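Local coordinates for protein valine-pyruvate aminotransferase (Salmonella typhimurium, PDB 3G7Q) that transfers an amino group between valine and pyruvate with the help of pyridoxal 5'-phosphate, yielding alanine and 3-methyl-2-oxobutanoate, at residues N241-M246 against I261-K266; T181-V186 against P215-N220; A79-L84 against Q99-T104. One frame throughout, in Å; residues are numbered along the deposited sequence.

Contact 1 of 3, residues N241-M246 against I261-K266; sequences NIILCM and IIANDK
Leu244 and Ile262 bind each other by both backbone groups. Leu244 N donates to Ile262 O at 2.8 Å, and Ile262 N returns the bond to Leu244 O, also at 2.8 Å. Past this antiparallel hydrogen-bonded pair the chains part, and a water spans the gap. It donates to Ile242 O at 2.7 Å and accepts from Asn264 N at 2.9 Å. Beside it, Asn264 N-caps helix 265-278, its OD1 accepting from Thr267 N while ND2 reaches Pro240 O. The pairing is a beta hairpin, whose second strand, 259-262, is the one that runs against its neighbours in the otherwise parallel large-domain sheet of class I aminotransferases. On the face of Cys245 and Ile261, a non-hydrogen-bonded pair, Ile243 and Ile261 run alongside each other and meet CG2 to CG2 at 3.6 Å. Ile243 CG1 rests 4.0 Å from Ala263 CB. Ile268 and Ile271 of helix 265-278 pack on Ile261, and Leu114 of helix 107-118 on Ile243 and Cys245. On the face of Leu244 and Ile262 the side chains touch at their roots, CB to CB at 4.1 Å. With CG anti to its carbonyl carbon (chi1 -60°) and SE anti to CA, selenomethionine Met246 brings SE to 3.9 Å from Ile262 CD1.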
loop_
_atom_site.group_PDB
_atom_site.type_symbol
_atom_site.label_atom_id
_atom_site.label_comp_id
_atom_site.label_asym_id
_atom_site.label_seq_id
_atom_site.Cartn_x
_atom_site.Cartn_y
_atom_site.Cartn_z
ATOM N N ASN A 241 6.946 25.098 2.712
ATOM C CA ASN A 241 6.793 24.859 1.270
ATOM C C ASN A 241 7.580 23.632 0.805
ATOM O O ASN A 241 7.710 23.385 -0.402
ATOM C CB ASN A 241 7.237 26.064 0.452
ATOM C CG ASN A 241 6.705 26.036 -0.976
ATOM O OD1 ASN A 241 5.540 25.764 -1.186
ATOM N ND2 ASN A 241 7.556 26.331 -1.954
ATOM N N ILE A 242 8.143 22.887 1.747
ATOM C CA ILE A 242 8.891 21.683 1.405
ATOM C C ILE A 242 8.089 20.450 1.795
ATOM O O ILE A 242 7.413 20.424 2.824
ATOM C CB ILE A 242 10.277 21.674 2.046
ATOM C CG1 ILE A 242 11.131 22.746 1.366
ATOM C CG2 ILE A 242 10.934 20.289 1.881
ATOM C CD1 ILE A 242 12.460 22.891 1.905
ATOM N N ILE A 243 8.126 19.450 0.932
ATOM C CA ILE A 243 7.503 18.157 1.191
ATOM C C ILE A 243 8.671 17.181 1.263
ATOM O O ILE A 243 9.365 16.987 0.279
ATOM C CB ILE A 243 6.507 17.745 0.101
ATOM C CG1 ILE A 243 5.402 18.820 -0.090
ATOM C CG2 ILE A 243 5.845 16.389 0.456
ATOM C CD1 ILE A 243 4.490 18.531 -1.281
ATOM N N LEU A 244 8.860 16.555 2.420
ATOM C CA LEU A 244 10.003 15.682 2.668
ATOM C C LEU A 244 9.553 14.234 2.824
ATOM O O LEU A 244 8.759 13.953 3.720
ATOM C CB LEU A 244 10.697 16.195 3.931
ATOM C CG LEU A 244 11.926 15.529 4.537
ATOM C CD1 LEU A 244 12.979 15.362 3.485
ATOM C CD2 LEU A 244 12.419 16.404 5.709
ATOM N N CYS A 245 10.077 13.322 1.989
ATOM C CA CYS A 245 9.691 11.912 2.029
ATOM C C CYS A 245 10.807 11.111 2.672
ATOM O O CYS A 245 11.965 11.225 2.262
ATOM C CB CYS A 245 9.415 11.375 0.638
ATOM S SG CYS A 245 8.075 12.305 -0.173
HETATM N N MSE A 246 10.451 10.318 3.679
HETATM C CA MSE A 246 11.390 9.466 4.387
HETATM C C MSE A 246 10.849 8.048 4.363
HETATM O O MSE A 246 9.696 7.813 4.009
HETATM C CB MSE A 246 11.617 9.977 5.816
HETATM C CG MSE A 246 12.180 11.412 5.863
HETATM SE SE MSE A 246 12.500 11.935 7.701
HETATM C CE MSE A 246 14.537 10.938 7.703
ATOM N N ILE A 261 5.731 11.189 5.097
ATOM C CA ILE A 261 5.709 12.458 4.370
ATOM C C ILE A 261 5.618 13.568 5.388
ATOM O O ILE A 261 4.760 13.539 6.286
ATOM C CB ILE A 261 4.527 12.588 3.405
ATOM C CG1 ILE A 261 4.604 11.535 2.301
ATOM C CG2 ILE A 261 4.474 13.974 2.776
ATOM C CD1 ILE A 261 3.292 11.444 1.493
ATOM N N ILE A 262 6.492 14.558 5.249
ATOM C CA ILE A 262 6.496 15.727 6.144
ATOM C C ILE A 262 6.171 16.924 5.274
ATOM O O ILE A 262 6.864 17.173 4.297
ATOM C CB ILE A 262 7.856 15.848 6.866
ATOM C CG1 ILE A 262 8.086 14.591 7.726
ATOM C CG2 ILE A 262 7.911 17.096 7.751
ATOM C CD1 ILE A 262 9.482 14.359 8.032
ATOM N N ALA A 263 5.123 17.663 5.632
ATOM C CA ALA A 263 4.657 18.795 4.821
ATOM C C ALA A 263 3.761 19.693 5.630
ATOM O O ALA A 263 3.428 19.367 6.777
ATOM C CB ALA A 263 3.912 18.275 3.572
ATOM N N ASN A 264 3.355 20.823 5.049
ATOM C CA ASN A 264 2.409 21.712 5.727
ATOM C C ASN A 264 1.091 20.947 5.949
ATOM O O ASN A 264 0.802 19.980 5.245
ATOM C CB ASN A 264 2.210 23.053 4.987
ATOM C CG ASN A 264 1.577 22.909 3.606
ATOM O OD1 ASN A 264 0.538 22.264 3.431
ATOM N ND2 ASN A 264 2.179 23.568 2.618
ATOM N N ASP A 265 0.324 21.355 6.952
ATOM C CA ASP A 265 -0.912 20.610 7.319
ATOM C C ASP A 265 -1.985 20.478 6.229
ATOM O O ASP A 265 -2.712 19.477 6.208
ATOM C CB ASP A 265 -1.516 21.146 8.624
ATOM C CG ASP A 265 -1.733 22.626 8.606
ATOM O OD1 ASP A 265 -2.268 23.152 7.611
ATOM O OD2 ASP A 265 -1.377 23.264 9.616
ATOM N N LYS A 266 -2.067 21.462 5.332
ATOM C CA LYS A 266 -3.019 21.404 4.221
ATOM C C LYS A 266 -2.663 20.295 3.257
ATOM O O LYS A 266 -3.535 19.580 2.760
ATOM C CB LYS A 266 -3.093 22.747 3.483
ATOM C CG LYS A 266 -3.714 23.852 4.319
ATOM C CD LYS A 266 -3.977 25.116 3.501
HETATM O O HOH W 1 4.918 21.525 2.687
#

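Contact 2 of 3, residues T181-V186 against P215-N220; sequences TGMICV and PLVIDN
Val217 takes the end of selenomethionine Met183 on its CG2 branch, 3.6 Å from Met183 CE. The Met183 side chain starts from the crowded position between its backbone N and carbonyl carbon (chi1 48°) and bends again at chi3 to lay that methyl obliquely over the valine. Nearer the backbone, Met183 CB sits 3.8 Å from the ring carbon CG of Pro215. On the other face Leu216 CD1 swings in to Ile184 CG2 at 3.8 Å, and Val186 and Ile218 run side by side, with CG2 of the valine 4.0 Å from CG1 of the isoleucine. Between the two faces lie four backbone bonds of a parallel pair, 2.8 to 3.1 Å long: Ile184 N to Pro215 O, Val217 N to Ile184 O, Val186 N to Val217 O and Asp219 N to Val186 O. At the end of this row the Asp219 carboxylate turns away, and its OD1 accepts from Ala221 N. Strands 181-187 and 216-219 are the two arms of a beta-alpha-beta crossover through helix 199-211. Strands 129-132 and 242-247 flank them in the sheet, and Phe111 and Phe115 of helix 107-118 cover the face of Met183, Cys185 and Val217.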
loop_
_atom_site.group_PDB
_atom_site.type_symbol
_atom_site.label_atom_id
_atom_site.label_comp_id
_atom_site.label_asym_id
_atom_site.label_seq_id
_atom_site.Cartn_x
_atom_site.Cartn_y
_atom_site.Cartn_z
ATOM N N THR A 181 4.346 24.166 -14.387
ATOM C CA THR A 181 5.084 23.351 -13.434
ATOM C C THR A 181 4.249 23.220 -12.179
ATOM O O THR A 181 3.919 24.224 -11.547
ATOM C CB THR A 181 6.421 23.996 -13.070
ATOM O OG1 THR A 181 7.146 24.283 -14.270
ATOM C CG2 THR A 181 7.257 23.061 -12.165
ATOM N N GLY A 182 3.906 21.994 -11.816
ATOM C CA GLY A 182 3.099 21.750 -10.627
ATOM C C GLY A 182 3.922 21.528 -9.364
ATOM O O GLY A 182 3.456 21.813 -8.270
HETATM N N MSE A 183 5.129 20.997 -9.523
HETATM C CA MSE A 183 6.024 20.730 -8.404
HETATM C C MSE A 183 7.424 20.483 -8.906
HETATM O O MSE A 183 7.622 20.104 -10.064
HETATM C CB MSE A 183 5.558 19.523 -7.576
HETATM C CG MSE A 183 5.186 18.288 -8.362
HETATM SE SE MSE A 183 4.794 16.750 -7.158
HETATM C CE MSE A 183 6.339 16.126 -7.044
ATOM N N ILE A 184 8.383 20.696 -8.006
ATOM C CA ILE A 184 9.797 20.503 -8.280
ATOM C C ILE A 184 10.206 19.324 -7.405
ATOM O O ILE A 184 9.932 19.326 -6.210
ATOM C CB ILE A 184 10.606 21.742 -7.924
ATOM C CG1 ILE A 184 10.086 22.955 -8.712
ATOM C CG2 ILE A 184 12.088 21.483 -8.175
ATOM C CD1 ILE A 184 10.837 24.289 -8.450
ATOM N N CYS A 185 10.862 18.334 -7.998
ATOM C CA CYS A 185 11.193 17.121 -7.269
ATOM C C CYS A 185 12.667 16.749 -7.357
ATOM O O CYS A 185 13.214 16.659 -8.446
ATOM C CB CYS A 185 10.346 15.987 -7.829
ATOM S SG CYS A 185 10.446 14.487 -6.867
ATOM N N VAL A 186 13.300 16.524 -6.205
ATOM C CA VAL A 186 14.699 16.126 -6.129
ATOM C C VAL A 186 14.815 15.054 -5.041
ATOM O O VAL A 186 13.911 14.871 -4.238
ATOM C CB VAL A 186 15.644 17.292 -5.784
ATOM C CG1 VAL A 186 15.629 18.349 -6.845
ATOM C CG2 VAL A 186 15.293 17.894 -4.418
ATOM N N PRO A 215 5.323 23.427 -4.545
ATOM C CA PRO A 215 6.161 22.757 -3.552
ATOM C C PRO A 215 7.493 22.254 -4.069
ATOM O O PRO A 215 7.626 21.918 -5.256
ATOM C CB PRO A 215 5.334 21.526 -3.161
ATOM C CG PRO A 215 4.443 21.267 -4.345
ATOM C CD PRO A 215 4.156 22.612 -4.939
ATOM N N LEU A 216 8.458 22.183 -3.162
ATOM C CA LEU A 216 9.742 21.544 -3.436
ATOM C C LEU A 216 9.689 20.222 -2.708
ATOM O O LEU A 216 9.606 20.200 -1.496
ATOM C CB LEU A 216 10.913 22.360 -2.918
ATOM C CG LEU A 216 12.302 21.727 -3.023
ATOM C CD1 LEU A 216 12.613 21.297 -4.465
ATOM C CD2 LEU A 216 13.383 22.695 -2.435
ATOM N N VAL A 217 9.727 19.126 -3.461
ATOM C CA VAL A 217 9.603 17.796 -2.904
ATOM C C VAL A 217 10.998 17.197 -2.842
ATOM O O VAL A 217 11.709 17.190 -3.853
ATOM C CB VAL A 217 8.661 16.921 -3.773
ATOM C CG1 VAL A 217 8.471 15.555 -3.142
ATOM C CG2 VAL A 217 7.296 17.611 -3.953
ATOM N N ILE A 218 11.397 16.729 -1.659
ATOM C CA ILE A 218 12.720 16.134 -1.439
ATOM C C ILE A 218 12.591 14.699 -0.926
ATOM O O ILE A 218 12.031 14.451 0.141
ATOM C CB ILE A 218 13.583 16.938 -0.439
ATOM C CG1 ILE A 218 13.635 18.418 -0.841
ATOM C CG2 ILE A 218 14.988 16.317 -0.356
ATOM C CD1 ILE A 218 14.319 19.371 0.198
ATOM N N ASP A 219 13.077 13.754 -1.715
ATOM C CA ASP A 219 13.076 12.368 -1.324
ATOM C C ASP A 219 14.341 12.117 -0.481
ATOM O O ASP A 219 15.458 12.169 -1.008
ATOM C CB ASP A 219 13.060 11.467 -2.532
ATOM C CG ASP A 219 12.865 10.007 -2.148
ATOM O OD1 ASP A 219 12.882 9.694 -0.938
ATOM O OD2 ASP A 219 12.652 9.200 -3.061
ATOM N N ASN A 220 14.133 11.842 0.814
ATOM C CA ASN A 220 15.185 11.656 1.835
ATOM C C ASN A 220 15.229 10.181 2.277
ATOM O O ASN A 220 15.610 9.891 3.410
ATOM C CB ASN A 220 14.873 12.556 3.016
ATOM C CG ASN A 220 16.044 12.783 4.001
ATOM O OD1 ASN A 220 15.948 12.473 5.194
ATOM N ND2 ASN A 220 17.104 13.343 3.515
#

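Contact 3 of 3, residues A79-L84 against Q99-T104; sequences ALLNAL and QNIALT
Leu81 lays its branched end across the carbonyl oxygen of Ile101 and the side chains of Ile101 and Leu103, and the path of that side chain explains the contact. Its CB leaves the helix to one side of the strand. CG then stands anti to the carbonyl carbon (chi1 -63°), which carries the two methyls in toward the strand. CD1 continues the extended chain and comes to rest 3.8 Å from Ile101 O. CD2, the other branch, is the one that wedges between side chains: it presses on Ile101 CG2 at 3.5 Å and reaches Leu103 CG at 3.7 Å, so a single methyl sits between two residues that point to the same side of the strand. Ile101 answers in the opposite sense, the two side chains running antiparallel to each other. Its CD1 climbs to the helix backbone, 3.6 Å from Leu81 O, and touches Leu84 CB at 3.8 Å. Further along the strand, Leu103 CD1 meets Leu80 CD2 at 3.8 Å, and Leu84 CD1 comes within a loose 4.3 Å of Leu103 CD2.

Leu80, Leu81 and Leu84 thus form one apolar stripe of the helix against the alternate residues Ile101 and Leu103, while Ala102 points away from it. The axes of helix 79-84 and strand 101-104 approach to 9.0 Å, and the two directions are 128° apart. The side chains that meet are all apolar. Helix 77-92 thereby packs on an edge of the mixed sheet of the class I aminotransferase large domain: strand 101-104 is outermost within this chain, with Ile260 of the adjoining strand 259-262 packing on Leu84, Ile101 and Leu103. Helix 285-295 also packs here, with Met290 against both Leu80 and Leu84 and Pro287 and Cys291 against Leu80.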
loop_
_atom_site.group_PDB
_atom_site.type_symbol
_atom_site.label_atom_id
_atom_site.label_comp_id
_atom_site.label_asym_id
_atom_site.label_seq_id
_atom_site.Cartn_x
_atom_site.Cartn_y
_atom_site.Cartn_z
ATOM N N ALA A 79 0.641 6.923 17.439
ATOM C CA ALA A 79 1.764 7.019 18.366
ATOM C C ALA A 79 3.035 7.409 17.597
ATOM O O ALA A 79 3.870 8.179 18.099
ATOM C CB ALA A 79 1.967 5.707 19.106
ATOM N N LEU A 80 3.173 6.883 16.383
ATOM C CA LEU A 80 4.351 7.176 15.553
ATOM C C LEU A 80 4.363 8.623 15.060
ATOM O O LEU A 80 5.424 9.247 15.024
ATOM C CB LEU A 80 4.438 6.222 14.366
ATOM C CG LEU A 80 5.629 6.443 13.428
ATOM C CD1 LEU A 80 6.945 6.325 14.190
ATOM C CD2 LEU A 80 5.593 5.482 12.259
ATOM N N LEU A 81 3.213 9.158 14.654
ATOM C CA LEU A 81 3.165 10.565 14.242
ATOM C C LEU A 81 3.686 11.453 15.371
ATOM O O LEU A 81 4.456 12.389 15.114
ATOM C CB LEU A 81 1.764 11.005 13.822
ATOM C CG LEU A 81 1.122 10.330 12.599
ATOM C CD1 LEU A 81 -0.192 11.035 12.277
ATOM C CD2 LEU A 81 2.021 10.301 11.372
ATOM N N ASN A 82 3.278 11.160 16.608
ATOM C CA ASN A 82 3.740 11.897 17.784
ATOM C C ASN A 82 5.233 11.711 18.033
ATOM O O ASN A 82 5.938 12.671 18.340
ATOM C CB ASN A 82 2.991 11.468 19.059
ATOM C CG ASN A 82 1.523 11.862 19.059
ATOM O OD1 ASN A 82 1.051 12.579 18.181
ATOM N ND2 ASN A 82 0.793 11.389 20.065
ATOM N N ALA A 83 5.703 10.472 17.911
ATOM C CA ALA A 83 7.111 10.136 18.139
ATOM C C ALA A 83 8.035 10.784 17.114
ATOM O O ALA A 83 9.089 11.339 17.471
ATOM C CB ALA A 83 7.303 8.611 18.129
ATOM N N LEU A 84 7.649 10.713 15.851
ATOM C CA LEU A 84 8.422 11.346 14.781
ATOM C C LEU A 84 8.444 12.872 14.931
ATOM O O LEU A 84 9.470 13.507 14.677
ATOM C CB LEU A 84 7.842 10.992 13.422
ATOM C CG LEU A 84 8.117 9.613 12.843
ATOM C CD1 LEU A 84 7.212 9.331 11.617
ATOM C CD2 LEU A 84 9.579 9.479 12.473
ATOM N N GLN A 99 0.251 16.880 12.734
ATOM C CA GLN A 99 -0.543 17.328 11.585
ATOM C C GLN A 99 0.321 17.629 10.360
ATOM O O GLN A 99 -0.214 17.895 9.283
ATOM C CB GLN A 99 -1.353 18.584 11.904
ATOM C CG GLN A 99 -1.968 18.615 13.286
ATOM C CD GLN A 99 -0.987 19.121 14.339
ATOM O OE1 GLN A 99 -0.457 20.235 14.235
ATOM N NE2 GLN A 99 -0.757 18.312 15.357
ATOM N N ASN A 100 1.646 17.651 10.546
ATOM C CA ASN A 100 2.599 17.816 9.460
ATOM C C ASN A 100 3.151 16.484 8.961
ATOM O O ASN A 100 4.027 16.476 8.096
ATOM C CB ASN A 100 3.785 18.668 9.920
ATOM C CG ASN A 100 3.389 20.058 10.310
ATOM O OD1 ASN A 100 3.484 20.425 11.478
ATOM N ND2 ASN A 100 2.872 20.826 9.353
ATOM N N ILE A 101 2.620 15.365 9.443
ATOM C CA ILE A 101 3.146 14.057 9.066
ATOM C C ILE A 101 2.048 13.091 8.586
ATOM O O ILE A 101 0.972 13.018 9.191
ATOM C CB ILE A 101 3.863 13.408 10.253
ATOM C CG1 ILE A 101 4.875 14.397 10.892
ATOM C CG2 ILE A 101 4.561 12.140 9.814
ATOM C CD1 ILE A 101 5.717 13.778 12.018
ATOM N N ALA A 102 2.329 12.389 7.490
ATOM C CA ALA A 102 1.430 11.347 6.947
ATOM C C ALA A 102 2.273 10.103 6.700
ATOM O O ALA A 102 3.465 10.196 6.364
ATOM C CB ALA A 102 0.765 11.830 5.663
ATOM N N LEU A 103 1.687 8.923 6.891
ATOM C CA LEU A 103 2.388 7.676 6.660
ATOM C C LEU A 103 1.806 7.003 5.430
ATOM O O LEU A 103 0.618 7.152 5.152
ATOM C CB LEU A 103 2.242 6.755 7.859
ATOM C CG LEU A 103 2.644 7.316 9.218
ATOM C CD1 LEU A 103 2.417 6.271 10.300
ATOM C CD2 LEU A 103 4.105 7.763 9.176
ATOM N N THR A 104 2.640 6.274 4.688
ATOM C CA THR A 104 2.209 5.563 3.494
ATOM C C THR A 104 2.878 4.193 3.517
ATOM O O THR A 104 3.660 3.910 4.409
ATOM C CB THR A 104 2.658 6.278 2.200
ATOM O OG1 THR A 104 4.089 6.227 2.125
ATOM C CG2 THR A 104 2.157 7.752 2.144
#

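Along the chain the contacts come in the order 3, 2, 1, each closing before the next opens, yet across the mixed seven-stranded sheet contact 1 lies between the other two. Its strand 242-247 adjoins strand 216-219 of contact 2, and its strand 259-262 adjoins strand 101-104 of contact 3. Centres of contacts 1 and 2 are 10 Å apart and those of 1 and 3 are 11 Å apart, whereas contacts 2 and 3 are 20 Å apart and do not touch. Together they follow this sheet from its 101-104 edge to the parallel strands of its interior, the core on which aminotransferases of this class build their cofactor-binding domain.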